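Local structure of platelet aggregation factor Sm-hPAF (Streptococcus mitis, 4GWI) at residues Ala18-Thr23 against Ser45-Asn50; Trp56-Leu61 against Tyr124-Leu129; Thr49-Asn54 against Asn133-Leu138; Thr30-Gly35 against Ala139-Phe144. The protein binds fucose-containing Lewis glycans through this F-type lectin domain, part of a toxin that probably forms pores in cholesterol-containing host membranes. The protein carries 2 engineered substitutions. One frame throughout, in Å; residues are numbered along the deposited sequence.

Contact 2 is the buried centre: two antiparallel strands, 56-61 and 124-129, inside the five-stranded sheet, with backbone ladder and hydrophobic packing on one face and charge on the other. Contact 1 ties the edge strand 17-20 and the turn after it to the loop 45-50, and contact 3 continues that loop against 133-138; they share Thr-49 and Asn-50 and are only partly buried, with one direct hydrogen bond in contact 1, four in contact 3, and a ring of the glycan pocket in each. Contact 4, buried again, adds shared calcium ligands to two hydrogen bonds; Ser-45 of contact 1 supplies two more ligands. Trp-57 of contact 2 packs on Ala-32, Val-33 and Val-141 of contact 4.

Contact 1: Ala18-Thr23 against Ser45-Asn50; sequences ASQSST and SVTHTN. With CA (calcium ion), chain F; FUC (alpha-L-fucopyranose), chain B.
Ser-22 lays its hydroxymethyl group against Asn-50, with CB 3.3 Å from Asn-50 ND2, while its OG accepts the backbone N-H of Asn-50 (OG to N 2.8 Å, 155° at the hydrogen). The same hydroxyl is hydrogen-bonded to Glu-52, which also takes Ser-21 OG, so one carboxylate steadies both serines. The CA of Thr-49 makes a C-H...O contact with Ser-22 O at 3.2 Å. Gln-20 stretches its extended chain past Thr-47. Its NE2 points straight at Thr-23 OG1 (3.0 Å, 169°), within the amide plane, and also bonds to Gly-27 O; its OE1 reaches Thr-47 OG1 through one water, and that hydroxyl also accepts the N-H of Leu-138. Thus held at both ends, the amide is fixed in rotation. His-48 has CG anti to the backbone N (chi1 -156°), swinging the ring outward: ND1 gives its N-H to Thr-49 O, and NE2 meets O4 of a fucose of the bound glycan at 2.6 Å in the ring plane. Ser-45 binds the calcium ion through O and OG. The contact joins strand 17-20, paired with strand 56-61 at the sheet edge, to the glycan-binding loop ahead of that strand.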
loop_
_atom_site.group_PDB
_atom_site.type_symbol
_atom_site.label_atom_id
_atom_site.label_comp_id
_atom_site.label_asym_id
_atom_site.label_seq_id
_atom_site.Cartn_x
_atom_site.Cartn_y
_atom_site.Cartn_z
ATOM N N ALA A 18 7.912 2.997 -7.157
ATOM C CA ALA A 18 7.578 2.562 -5.763
ATOM C C ALA A 18 8.882 2.425 -5.072
ATOM O O ALA A 18 9.975 2.131 -5.622
ATOM C CB ALA A 18 6.755 1.233 -5.730
ATOM N N SER A 19 8.766 2.562 -3.761
ATOM C CA SER A 19 9.980 2.435 -2.886
ATOM C C SER A 19 9.494 1.959 -1.511
ATOM O O SER A 19 8.320 1.951 -1.194
ATOM C CB SER A 19 10.777 3.749 -2.723
ATOM O OG SER A 19 9.964 4.730 -2.149
ATOM N N GLN A 20 10.458 1.520 -0.687
ATOM C CA GLN A 20 10.057 1.063 0.644
ATOM C C GLN A 20 11.305 1.213 1.578
ATOM O O GLN A 20 12.444 1.490 1.123
ATOM C CB GLN A 20 9.497 -0.415 0.559
ATOM C CG GLN A 20 10.584 -1.393 0.042
ATOM C CD GLN A 20 10.003 -2.736 -0.295
ATOM O OE1 GLN A 20 8.791 -2.931 -0.273
ATOM N NE2 GLN A 20 10.895 -3.696 -0.665
ATOM N N SER A 21 11.016 1.049 2.843
ATOM C CA SER A 21 12.072 1.299 3.873
ATOM C C SER A 21 13.282 0.411 3.785
ATOM O O SER A 21 14.387 0.917 4.094
ATOM C CB SER A 21 11.358 1.224 5.280
ATOM O OG SER A 21 10.725 -0.010 5.464
ATOM N N SER A 22 13.181 -0.830 3.366
ATOM C CA SER A 22 14.288 -1.659 3.093
ATOM C C SER A 22 13.696 -2.836 2.280
ATOM O O SER A 22 12.451 -2.965 2.208
ATOM C CB SER A 22 14.845 -2.256 4.446
ATOM O OG SER A 22 13.815 -2.886 5.238
ATOM N N THR A 23 14.585 -3.709 1.780
ATOM C CA THR A 23 14.132 -4.868 1.001
ATOM C C THR A 23 14.766 -6.131 1.505
ATOM O O THR A 23 15.994 -6.089 1.742
ATOM C CB THR A 23 14.503 -4.626 -0.514
ATOM O OG1 THR A 23 13.849 -3.379 -0.936
ATOM C CG2 THR A 23 14.021 -5.798 -1.377
ATOM N N SER A 45 5.110 -11.862 -6.514
ATOM C CA SER A 45 4.402 -10.583 -6.767
ATOM C C SER A 45 4.064 -9.914 -5.418
ATOM O O SER A 45 3.160 -9.056 -5.386
ATOM C CB SER A 45 3.129 -10.827 -7.630
ATOM O OG SER A 45 2.728 -9.526 -8.182
ATOM N N VAL A 46 4.817 -10.266 -4.351
ATOM C CA VAL A 46 4.547 -9.677 -3.020
ATOM C C VAL A 46 5.847 -9.044 -2.541
ATOM O O VAL A 46 6.946 -9.601 -2.699
ATOM C CB VAL A 46 4.103 -10.785 -2.006
ATOM C CG1 VAL A 46 3.883 -10.207 -0.600
ATOM C CG2 VAL A 46 2.821 -11.569 -2.524
ATOM N N THR A 47 5.699 -7.852 -1.928
ATOM C CA THR A 47 6.927 -7.137 -1.473
ATOM C C THR A 47 7.351 -7.676 -0.088
ATOM O O THR A 47 6.614 -8.460 0.551
ATOM C CB THR A 47 6.610 -5.653 -1.240
ATOM O OG1 THR A 47 5.663 -5.468 -0.153
ATOM C CG2 THR A 47 5.919 -4.958 -2.456
ATOM N N HIS A 48 8.543 -7.205 0.345
ATOM C CA HIS A 48 8.990 -7.601 1.735
ATOM C C HIS A 48 10.085 -6.680 2.151
ATOM O O HIS A 48 11.087 -6.509 1.425
ATOM C CB HIS A 48 9.584 -9.066 1.634
ATOM C CG HIS A 48 9.557 -9.832 2.913
ATOM N ND1 HIS A 48 10.098 -9.379 4.107
ATOM C CD2 HIS A 48 9.079 -11.121 3.129
ATOM C CE1 HIS A 48 9.923 -10.368 5.045
ATOM N NE2 HIS A 48 9.293 -11.418 4.459
ATOM N N THR A 49 9.891 -6.036 3.317
ATOM C CA THR A 49 10.997 -5.246 3.873
ATOM C C THR A 49 11.770 -6.102 4.923
ATOM O O THR A 49 11.401 -7.261 5.184
ATOM C CB THR A 49 10.508 -4.014 4.612
ATOM O OG1 THR A 49 9.734 -4.390 5.767
ATOM C CG2 THR A 49 9.497 -3.130 3.750
ATOM N N ASN A 50 12.827 -5.479 5.459
ATOM C CA ASN A 50 13.438 -6.158 6.604
ATOM C C ASN A 50 12.423 -6.192 7.745
ATOM O O ASN A 50 11.467 -5.455 7.818
ATOM C CB ASN A 50 14.625 -5.330 7.036
ATOM C CG ASN A 50 15.761 -5.310 6.016
ATOM O OD1 ASN A 50 15.910 -6.240 5.228
ATOM N ND2 ASN A 50 16.668 -4.340 6.173
HETATM CA CA CA F . 1.774 -7.693 -7.052
HETATM C C1 FUC B . 8.015 -17.179 5.291
HETATM C C2 FUC B . 8.130 -16.324 6.540
HETATM C C3 FUC B . 9.466 -15.653 6.616
HETATM C C4 FUC B . 9.634 -14.800 5.375
HETATM C C5 FUC B . 9.503 -15.726 4.185
HETATM C C6 FUC B . 9.688 -14.994 2.876
HETATM O O2 FUC B . 7.948 -17.151 7.678
HETATM O O3 FUC B . 9.508 -14.877 7.744
HETATM O O4 FUC B . 8.647 -13.803 5.382
HETATM O O5 FUC B . 8.262 -16.368 4.174
HETATM O O HOH W 1 6.706 -3.595 1.430
#

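Contact 2: Trp56-Leu61 against Tyr124-Leu129; sequences WWQVDL and YVKVEL. With MG (magnesium ion), chain E.
Strands 56-61 and 124-129 run antiparallel, the axes of the two segments approaching to 4.7 Å with directions 174° apart, with Trp-57/Val-127 and Val-59/Val-125 as hydrogen-bonded pairs and Trp-56/Glu-128, Gln-58/Lys-126 and Asp-60/Tyr-124 as non-hydrogen-bonded ones. On the face carrying Trp-56, Gln-58 and Asp-60, Lys-126 reaches out fully extended and passes over the indole of Trp-56. Its CE lies 3.7 Å from Trp-56 CG, and NZ stands 4.5 Å from the centroid of the five-membered ring, 16° off the normal, a cation-pi contact. The same NZ forms a salt bridge with Glu-128 OE2 (2.8 Å), whose other oxygen pairs with Arg-101. Next to it the Gln-58 amide lies across the Lys-126 chain, NE2 3.5 Å from CD. At the far end the Asp-60 carboxylate runs beside the Tyr-124 ring, planes 34° apart, with CG 3.4 Å from CE2. Asp-60 OD2 binds the magnesium ion at 2.2 Å together with Gln-17 and three waters, one of which Tyr-124 OH meets at 2.6 Å. The opposite face is hydrophobic: Val-59 CG1 packs on Val-125 CB, and Trp-57 reaches Val-127 and, like Val-125, packs on strand 138-145. At the partly exposed Trp-56 end, the lysine charge is probably balanced by Glu-128 and stabilised by the indole face, while the bonds of Gly-62 N and Arg-123 to OD1 probably orient Asp-60 so that OD2 faces the magnesium ion.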
loop_
_atom_site.group_PDB
_atom_site.type_symbol
_atom_site.label_atom_id
_atom_site.label_comp_id
_atom_site.label_asym_id
_atom_site.label_seq_id
_atom_site.Cartn_x
_atom_site.Cartn_y
_atom_site.Cartn_z
ATOM N N TRP A 56 7.809 0.784 5.982
ATOM C CA TRP A 56 6.836 1.492 5.147
ATOM C C TRP A 56 7.092 1.162 3.648
ATOM O O TRP A 56 8.165 0.710 3.276
ATOM C CB TRP A 56 6.851 3.055 5.402
ATOM C CG TRP A 56 8.221 3.689 5.144
ATOM C CD1 TRP A 56 9.240 3.933 6.111
ATOM C CD2 TRP A 56 8.844 3.992 3.864
ATOM N NE1 TRP A 56 10.360 4.478 5.496
ATOM C CE2 TRP A 56 10.190 4.531 4.148
ATOM C CE3 TRP A 56 8.386 4.017 2.525
ATOM C CZ2 TRP A 56 11.091 4.895 3.109
ATOM C CZ3 TRP A 56 9.271 4.394 1.511
ATOM C CH2 TRP A 56 10.613 4.826 1.797
ATOM N N TRP A 57 6.063 1.474 2.856
ATOM C CA TRP A 57 6.137 1.307 1.377
ATOM C C TRP A 57 5.423 2.510 0.797
ATOM O O TRP A 57 4.457 3.042 1.409
ATOM C CB TRP A 57 5.362 -0.002 1.085
ATOM C CG TRP A 57 5.201 -0.204 -0.412
ATOM C CD1 TRP A 57 6.048 -1.004 -1.269
ATOM C CD2 TRP A 57 4.155 0.328 -1.257
ATOM N NE1 TRP A 57 5.556 -0.925 -2.603
ATOM C CE2 TRP A 57 4.441 -0.169 -2.604
ATOM C CE3 TRP A 57 3.025 1.147 -1.025
ATOM C CZ2 TRP A 57 3.672 0.209 -3.697
ATOM C CZ3 TRP A 57 2.238 1.519 -2.119
ATOM C CH2 TRP A 57 2.529 0.985 -3.420
ATOM N N GLN A 58 5.846 2.998 -0.384
ATOM C CA GLN A 58 5.240 4.194 -0.972
ATOM C C GLN A 58 5.187 4.042 -2.485
ATOM O O GLN A 58 6.101 3.426 -3.087
ATOM C CB GLN A 58 6.152 5.379 -0.632
ATOM C CG GLN A 58 5.633 6.699 -1.232
ATOM C CD GLN A 58 6.584 7.776 -0.742
ATOM O OE1 GLN A 58 7.602 8.042 -1.393
ATOM N NE2 GLN A 58 6.275 8.268 0.426
ATOM N N VAL A 59 4.123 4.595 -3.103
ATOM C CA VAL A 59 4.153 4.755 -4.569
ATOM C C VAL A 59 4.046 6.271 -4.868
ATOM O O VAL A 59 3.302 7.029 -4.213
ATOM C CB VAL A 59 3.005 3.969 -5.202
ATOM C CG1 VAL A 59 1.620 4.331 -4.578
ATOM C CG2 VAL A 59 3.048 4.122 -6.792
ATOM N N ASP A 60 4.818 6.664 -5.890
ATOM C CA ASP A 60 4.772 8.074 -6.460
ATOM C C ASP A 60 3.857 8.009 -7.638
ATOM O O ASP A 60 4.210 7.378 -8.701
ATOM C CB ASP A 60 6.187 8.466 -6.819
ATOM C CG ASP A 60 6.263 9.854 -7.373
ATOM O OD1 ASP A 60 5.225 10.454 -7.561
ATOM O OD2 ASP A 60 7.423 10.221 -7.678
ATOM N N LEU A 61 2.714 8.650 -7.573
ATOM C CA LEU A 61 1.764 8.672 -8.721
ATOM C C LEU A 61 2.289 9.512 -9.873
ATOM O O LEU A 61 1.639 9.474 -10.971
ATOM C CB LEU A 61 0.387 9.171 -8.280
ATOM C CG LEU A 61 -0.269 8.385 -7.145
ATOM C CD1 LEU A 61 -1.558 9.009 -6.688
ATOM C CD2 LEU A 61 -0.537 6.903 -7.560
ATOM N N TYR A 124 1.614 11.131 -3.469
ATOM C CA TYR A 124 2.197 9.874 -2.930
ATOM C C TYR A 124 1.192 9.153 -2.107
ATOM O O TYR A 124 0.381 9.767 -1.343
ATOM C CB TYR A 124 3.433 10.182 -2.066
ATOM C CG TYR A 124 4.563 10.896 -2.790
ATOM C CD1 TYR A 124 4.569 12.334 -2.887
ATOM C CD2 TYR A 124 5.542 10.191 -3.499
ATOM C CE1 TYR A 124 5.571 13.015 -3.552
ATOM C CE2 TYR A 124 6.604 10.870 -4.127
ATOM C CZ TYR A 124 6.627 12.265 -4.138
ATOM O OH TYR A 124 7.589 12.917 -4.887
ATOM N N VAL A 125 1.230 7.782 -2.129
ATOM C CA VAL A 125 0.394 6.948 -1.277
ATOM C C VAL A 125 1.358 6.100 -0.453
ATOM O O VAL A 125 2.266 5.436 -1.095
ATOM C CB VAL A 125 -0.545 6.055 -2.112
ATOM C CG1 VAL A 125 -1.337 5.126 -1.147
ATOM C CG2 VAL A 125 -1.470 6.927 -2.960
ATOM N N LYS A 126 1.231 6.099 0.859
ATOM C CA LYS A 126 2.218 5.375 1.675
ATOM C C LYS A 126 1.456 4.448 2.624
ATOM O O LYS A 126 0.383 4.803 3.113
ATOM C CB LYS A 126 3.026 6.457 2.407
ATOM C CG LYS A 126 4.148 5.969 3.190
ATOM C CD LYS A 126 4.977 7.267 3.568
ATOM C CE LYS A 126 6.169 6.655 4.273
ATOM N NZ LYS A 126 6.606 7.719 5.199
ATOM N N VAL A 127 2.043 3.269 2.900
ATOM C CA VAL A 127 1.510 2.343 3.922
ATOM C C VAL A 127 2.631 2.338 4.955
ATOM O O VAL A 127 3.771 2.041 4.644
ATOM C CB VAL A 127 1.231 0.922 3.359
ATOM C CG1 VAL A 127 0.788 -0.033 4.501
ATOM C CG2 VAL A 127 0.217 1.036 2.209
ATOM N N GLU A 128 2.250 2.576 6.219
ATOM C CA GLU A 128 3.302 2.676 7.319
ATOM C C GLU A 128 2.864 1.741 8.435
ATOM O O GLU A 128 1.804 1.939 9.040
ATOM C CB GLU A 128 3.287 4.089 7.926
ATOM C CG GLU A 128 3.780 5.125 6.977
ATOM C CD GLU A 128 3.827 6.564 7.572
ATOM O OE1 GLU A 128 3.236 6.793 8.642
ATOM O OE2 GLU A 128 4.439 7.438 6.898
ATOM N N LEU A 129 3.722 0.761 8.747
ATOM C CA LEU A 129 3.460 -0.062 9.948
ATOM C C LEU A 129 3.845 0.730 11.191
ATOM O O LEU A 129 4.755 1.509 11.126
ATOM C CB LEU A 129 4.229 -1.374 9.951
ATOM C CG LEU A 129 3.867 -2.372 8.861
ATOM C CD1 LEU A 129 4.640 -3.690 9.064
ATOM C CD2 LEU A 129 2.361 -2.588 8.723
HETATM MG MG MG E . 9.547 10.023 -7.232
HETATM O O HOH W 2 8.751 8.425 2.689
HETATM O O HOH W 3 9.610 11.980 -6.139
HETATM O O HOH W 4 9.492 9.080 -5.629
HETATM O O HOH W 5 11.702 10.087 -7.178
#

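Contact 3: Thr49-Asn54 against Asn133-Leu138; sequences TNFEDN and NTPLSL
Phe-51 and Pro-135 run alongside each other in the same direction, and the proline ring covers one face of the phenyl: CG stands 3.8 Å from the ring centroid, only 8° off its normal, a centred CH-pi contact. Pro-135 CD adds a touch on Phe-51 CD1, while the carbonyl O of Asn-133 comes in at the edge of the same ring, 3.5 Å from CD1. Further along, Thr-49 crosses Leu-136. With OG1 set between its backbone N and carbonyl carbon (chi1 64°), the hydroxyl accepts Leu-136 N-H at 2.9 Å and 168°, nearly straight, and CG2 is left to pack against Leu-136 CB. Thr-49 N returns a longer and more bent bond to Leu-136 O. At the other end Asp-53 curls back so that OD1 takes Asn-133 N-H at 2.8 Å on its anti lone pair, and Thr-134 N donates to Glu-52 O from above the carbonyl plane. The two loops are thereby fastened at both ends, with the Phe-51/Pro-135 pair near the middle. Phe-51 belongs to the glycan pocket and touches a bound fucose; a proline edge, CG and CD, laid over the face of its ring is consistent with keeping that aromatic wall in place for the sugar.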
loop_
_atom_site.group_PDB
_atom_site.type_symbol
_atom_site.label_atom_id
_atom_site.label_comp_id
_atom_site.label_asym_id
_atom_site.label_seq_id
_atom_site.Cartn_x
_atom_site.Cartn_y
_atom_site.Cartn_z
ATOM N N THR A 49 9.891 -6.036 3.317
ATOM C CA THR A 49 10.997 -5.246 3.873
ATOM C C THR A 49 11.770 -6.102 4.923
ATOM O O THR A 49 11.401 -7.261 5.184
ATOM C CB THR A 49 10.508 -4.014 4.612
ATOM O OG1 THR A 49 9.734 -4.390 5.767
ATOM C CG2 THR A 49 9.497 -3.130 3.750
ATOM N N ASN A 50 12.827 -5.479 5.459
ATOM C CA ASN A 50 13.438 -6.158 6.604
ATOM C C ASN A 50 12.423 -6.192 7.745
ATOM O O ASN A 50 11.467 -5.455 7.818
ATOM C CB ASN A 50 14.625 -5.330 7.036
ATOM C CG ASN A 50 15.761 -5.310 6.016
ATOM O OD1 ASN A 50 15.910 -6.240 5.228
ATOM N ND2 ASN A 50 16.668 -4.340 6.173
ATOM N N PHE A 51 12.734 -7.060 8.716
ATOM C CA PHE A 51 12.077 -6.958 10.030
ATOM C C PHE A 51 12.678 -5.739 10.665
ATOM O O PHE A 51 13.937 -5.651 10.872
ATOM C CB PHE A 51 12.443 -8.171 10.915
ATOM C CG PHE A 51 11.720 -9.421 10.621
ATOM C CD1 PHE A 51 10.709 -9.952 11.524
ATOM C CD2 PHE A 51 12.031 -10.148 9.483
ATOM C CE1 PHE A 51 10.053 -11.122 11.199
ATOM C CE2 PHE A 51 11.322 -11.283 9.143
ATOM C CZ PHE A 51 10.337 -11.804 10.011
ATOM N N GLU A 52 11.878 -4.709 10.916
ATOM C CA GLU A 52 12.406 -3.432 11.392
ATOM C C GLU A 52 11.269 -2.697 12.048
ATOM O O GLU A 52 10.085 -3.127 11.959
ATOM C CB GLU A 52 13.036 -2.613 10.275
ATOM C CG GLU A 52 11.973 -2.165 9.180
ATOM C CD GLU A 52 12.680 -1.457 8.057
ATOM O OE1 GLU A 52 13.700 -0.714 8.242
ATOM O OE2 GLU A 52 12.209 -1.667 6.925
ATOM N N ASP A 53 11.610 -1.603 12.725
ATOM C CA ASP A 53 10.547 -0.755 13.273
ATOM C C ASP A 53 9.971 0.203 12.250
ATOM O O ASP A 53 10.696 0.799 11.453
ATOM C CB ASP A 53 11.137 0.083 14.418
ATOM C CG ASP A 53 11.605 -0.819 15.610
ATOM O OD1 ASP A 53 11.365 -2.058 15.679
ATOM O OD2 ASP A 53 12.299 -0.215 16.469
ATOM N N ASN A 54 8.629 0.306 12.285
ATOM C CA ASN A 54 7.963 1.304 11.445
ATOM C C ASN A 54 8.331 1.146 9.934
ATOM O O ASN A 54 8.608 2.116 9.268
ATOM C CB ASN A 54 8.342 2.751 11.893
ATOM C CG ASN A 54 7.932 2.994 13.352
ATOM O OD1 ASN A 54 6.895 2.533 13.828
ATOM N ND2 ASN A 54 8.850 3.540 14.095
ATOM N N ASN A 133 9.801 -4.301 14.891
ATOM C CA ASN A 133 10.450 -5.512 14.419
ATOM C C ASN A 133 9.536 -6.411 13.599
ATOM O O ASN A 133 9.381 -7.600 13.807
ATOM C CB ASN A 133 10.997 -6.265 15.694
ATOM C CG ASN A 133 11.832 -7.451 15.316
ATOM O OD1 ASN A 133 11.598 -8.578 15.807
ATOM N ND2 ASN A 133 12.744 -7.237 14.370
ATOM N N THR A 134 8.856 -5.758 12.601
ATOM C CA THR A 134 7.845 -6.447 11.764
ATOM C C THR A 134 8.108 -6.011 10.280
ATOM O O THR A 134 8.360 -4.870 10.028
ATOM C CB THR A 134 6.395 -6.041 12.117
ATOM O OG1 THR A 134 6.195 -6.377 13.535
ATOM C CG2 THR A 134 5.335 -6.800 11.339
ATOM N N PRO A 135 8.089 -6.970 9.374
ATOM C CA PRO A 135 8.295 -6.588 7.932
ATOM C C PRO A 135 6.956 -6.257 7.314
ATOM O O PRO A 135 5.923 -6.782 7.702
ATOM C CB PRO A 135 8.842 -7.869 7.259
ATOM C CG PRO A 135 8.374 -9.000 8.149
ATOM C CD PRO A 135 7.986 -8.446 9.522
ATOM N N LEU A 136 7.017 -5.331 6.338
ATOM C CA LEU A 136 5.795 -4.976 5.563
ATOM C C LEU A 136 5.879 -5.772 4.223
ATOM O O LEU A 136 6.829 -5.629 3.464
ATOM C CB LEU A 136 5.764 -3.453 5.349
ATOM C CG LEU A 136 4.621 -2.973 4.398
ATOM C CD1 LEU A 136 3.240 -3.354 4.954
ATOM C CD2 LEU A 136 4.828 -1.422 4.282
ATOM N N SER A 137 4.784 -6.504 3.982
ATOM C CA SER A 137 4.579 -7.246 2.713
ATOM C C SER A 137 3.219 -6.930 2.133
ATOM O O SER A 137 2.231 -7.167 2.804
ATOM C CB SER A 137 4.684 -8.771 2.953
ATOM O OG SER A 137 6.060 -9.117 3.253
ATOM N N LEU A 138 3.204 -6.468 0.896
ATOM C CA LEU A 138 1.921 -6.195 0.234
ATOM C C LEU A 138 1.905 -6.936 -1.105
ATOM O O LEU A 138 2.923 -6.889 -1.874
ATOM C CB LEU A 138 1.852 -4.667 -0.070
ATOM C CG LEU A 138 1.780 -3.882 1.224
ATOM C CD1 LEU A 138 2.248 -2.418 0.918
ATOM C CD2 LEU A 138 0.329 -3.846 1.704
#

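Contact 4: Thr30-Gly35 against Ala139-Phe144; sequences TRAVDG and AEVEVF. Unlike the reference sequence in segment 30-35: Thr-30 (reference Ala). With CA (calcium ion), chain F.
Four oxygens from the two segments converge on one calcium ion: the carbonyls of Arg-31 (O at 2.2 Å) and Ala-139, and the carboxylates of Asp-34 and Glu-140. Asn-36 O and both oxygens of Ser-45 complete the site. The metal draws acceptors together that would otherwise repel, so Asp-34 OD1 and Glu-140 OE1 lie 3.0 Å apart with their carboxylate planes 27° from coplanar. Glu-140 does two jobs. Bent at chi2 (77°), its chain folds back toward the loop, giving OE1 to calcium at 2.4 Å and leaving OE2 to accept the backbone N-H of Gly-35 at 2.8 Å, on the syn side and somewhat out of the carboxylate plane. Beneath it, Val-141 N donates to Ala-32 O (2.8 Å, 166°), and the CA of Glu-140 makes a C-H...O contact with that same oxygen at 3.2 Å. Ala-32 CB faces Val-141 CG2, and both pack on Trp-57 in the interior of the sandwich. Ala-139 and Glu-140 form a classic beta bulge opposite Tyr-73, where the chain turns a corner; this puts the Ala-139 carbonyl and the Glu-140 side chain on the same ion. By neutralising the two acids, calcium probably makes a buried, acceptor-rich junction stable, and it links the 30-35 loop, which opens on a 3-10 turn, to the start of strand 138-145.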
loop_
_atom_site.group_PDB
_atom_site.type_symbol
_atom_site.label_atom_id
_atom_site.label_comp_id
_atom_site.label_asym_id
_atom_site.label_seq_id
_atom_site.Cartn_x
_atom_site.Cartn_y
_atom_site.Cartn_z
ATOM N N THR A 30 8.457 -2.694 -6.186
ATOM C CA THR A 30 7.641 -2.589 -7.436
ATOM C C THR A 30 6.713 -3.803 -7.571
ATOM O O THR A 30 5.753 -3.716 -8.351
ATOM C CB THR A 30 8.509 -2.469 -8.669
ATOM O OG1 THR A 30 9.553 -3.458 -8.630
ATOM C CG2 THR A 30 9.179 -1.159 -8.704
ATOM N N ARG A 31 6.877 -4.839 -6.740
ATOM C CA ARG A 31 5.884 -5.967 -6.834
ATOM C C ARG A 31 4.498 -5.594 -6.416
ATOM O O ARG A 31 3.495 -6.292 -6.717
ATOM C CB ARG A 31 6.387 -7.122 -5.983
ATOM C CG ARG A 31 7.631 -7.756 -6.600
ATOM C CD ARG A 31 8.142 -8.814 -5.613
ATOM N NE ARG A 31 9.341 -9.453 -6.259
ATOM C CZ ARG A 31 9.870 -10.585 -5.751
ATOM N NH1 ARG A 31 10.912 -11.188 -6.425
ATOM N NH2 ARG A 31 9.420 -11.132 -4.601
ATOM N N ALA A 32 4.306 -4.477 -5.662
ATOM C CA ALA A 32 2.949 -4.109 -5.266
ATOM C C ALA A 32 2.254 -3.217 -6.304
ATOM O O ALA A 32 1.091 -2.909 -6.118
ATOM C CB ALA A 32 2.996 -3.338 -3.854
ATOM N N VAL A 33 2.992 -2.886 -7.373
ATOM C CA VAL A 33 2.333 -2.129 -8.473
ATOM C C VAL A 33 2.585 -2.798 -9.843
ATOM O O VAL A 33 2.540 -2.160 -10.908
ATOM C CB VAL A 33 2.760 -0.610 -8.493
ATOM C CG1 VAL A 33 2.161 0.056 -7.223
ATOM C CG2 VAL A 33 4.284 -0.490 -8.610
ATOM N N ASP A 34 2.709 -4.129 -9.788
ATOM C CA ASP A 34 3.008 -4.832 -11.038
ATOM C C ASP A 34 1.751 -5.373 -11.698
ATOM O O ASP A 34 1.930 -6.126 -12.724
ATOM C CB ASP A 34 4.037 -5.979 -10.774
ATOM C CG ASP A 34 3.480 -7.072 -9.877
ATOM O OD1 ASP A 34 2.385 -7.027 -9.359
ATOM O OD2 ASP A 34 4.258 -8.083 -9.719
ATOM N N GLY A 35 0.551 -5.082 -11.218
ATOM C CA GLY A 35 -0.667 -5.514 -11.888
ATOM C C GLY A 35 -0.978 -6.933 -11.613
ATOM O O GLY A 35 -1.829 -7.541 -12.350
ATOM N N ALA A 139 0.783 -7.636 -1.394
ATOM C CA ALA A 139 0.763 -8.232 -2.723
ATOM C C ALA A 139 0.461 -7.222 -3.825
ATOM O O ALA A 139 0.849 -7.347 -4.931
ATOM C CB ALA A 139 -0.399 -9.275 -2.695
ATOM N N GLU A 140 -0.303 -6.164 -3.474
ATOM C CA GLU A 140 -0.614 -5.117 -4.492
ATOM C C GLU A 140 -1.247 -3.943 -3.722
ATOM O O GLU A 140 -1.910 -4.144 -2.704
ATOM C CB GLU A 140 -1.689 -5.687 -5.499
ATOM C CG GLU A 140 -1.735 -4.813 -6.778
ATOM C CD GLU A 140 -0.586 -5.022 -7.782
ATOM O OE1 GLU A 140 0.405 -5.752 -7.567
ATOM O OE2 GLU A 140 -0.622 -4.320 -8.827
ATOM N N VAL A 141 -0.954 -2.740 -4.268
ATOM C CA VAL A 141 -1.727 -1.550 -3.812
ATOM C C VAL A 141 -2.258 -0.908 -5.096
ATOM O O VAL A 141 -1.498 -0.639 -6.065
ATOM C CB VAL A 141 -0.722 -0.570 -3.145
ATOM C CG1 VAL A 141 -1.486 0.730 -2.803
ATOM C CG2 VAL A 141 -0.181 -1.164 -1.838
ATOM N N GLU A 142 -3.566 -0.740 -5.105
ATOM C CA GLU A 142 -4.225 -0.117 -6.302
ATOM C C GLU A 142 -4.814 1.215 -5.859
ATOM O O GLU A 142 -5.238 1.356 -4.683
ATOM C CB GLU A 142 -5.394 -1.017 -6.785
ATOM C CG GLU A 142 -4.808 -2.346 -7.329
ATOM C CD GLU A 142 -5.941 -3.297 -7.715
ATOM O OE1 GLU A 142 -7.124 -3.148 -7.306
ATOM O OE2 GLU A 142 -5.571 -4.282 -8.454
ATOM N N VAL A 143 -4.762 2.188 -6.759
ATOM C CA VAL A 143 -5.240 3.568 -6.336
ATOM C C VAL A 143 -6.182 4.076 -7.440
ATOM O O VAL A 143 -5.878 3.898 -8.635
ATOM C CB VAL A 143 -4.035 4.503 -6.283
ATOM C CG1 VAL A 143 -4.506 5.962 -5.956
ATOM C CG2 VAL A 143 -3.023 4.014 -5.203
ATOM N N PHE A 144 -7.307 4.681 -7.028
ATOM C CA PHE A 144 -8.331 5.097 -8.013
ATOM C C PHE A 144 -8.705 6.555 -7.790
ATOM O O PHE A 144 -8.809 6.945 -6.609
ATOM C CB PHE A 144 -9.557 4.252 -7.838
ATOM C CG PHE A 144 -9.248 2.752 -8.003
ATOM C CD1 PHE A 144 -9.203 2.152 -9.299
ATOM C CD2 PHE A 144 -8.933 1.991 -6.865
ATOM C CE1 PHE A 144 -8.865 0.767 -9.390
ATOM C CE2 PHE A 144 -8.626 0.591 -6.959
ATOM C CZ PHE A 144 -8.542 0.043 -8.237
HETATM CA CA CA F . 1.774 -7.693 -7.052
#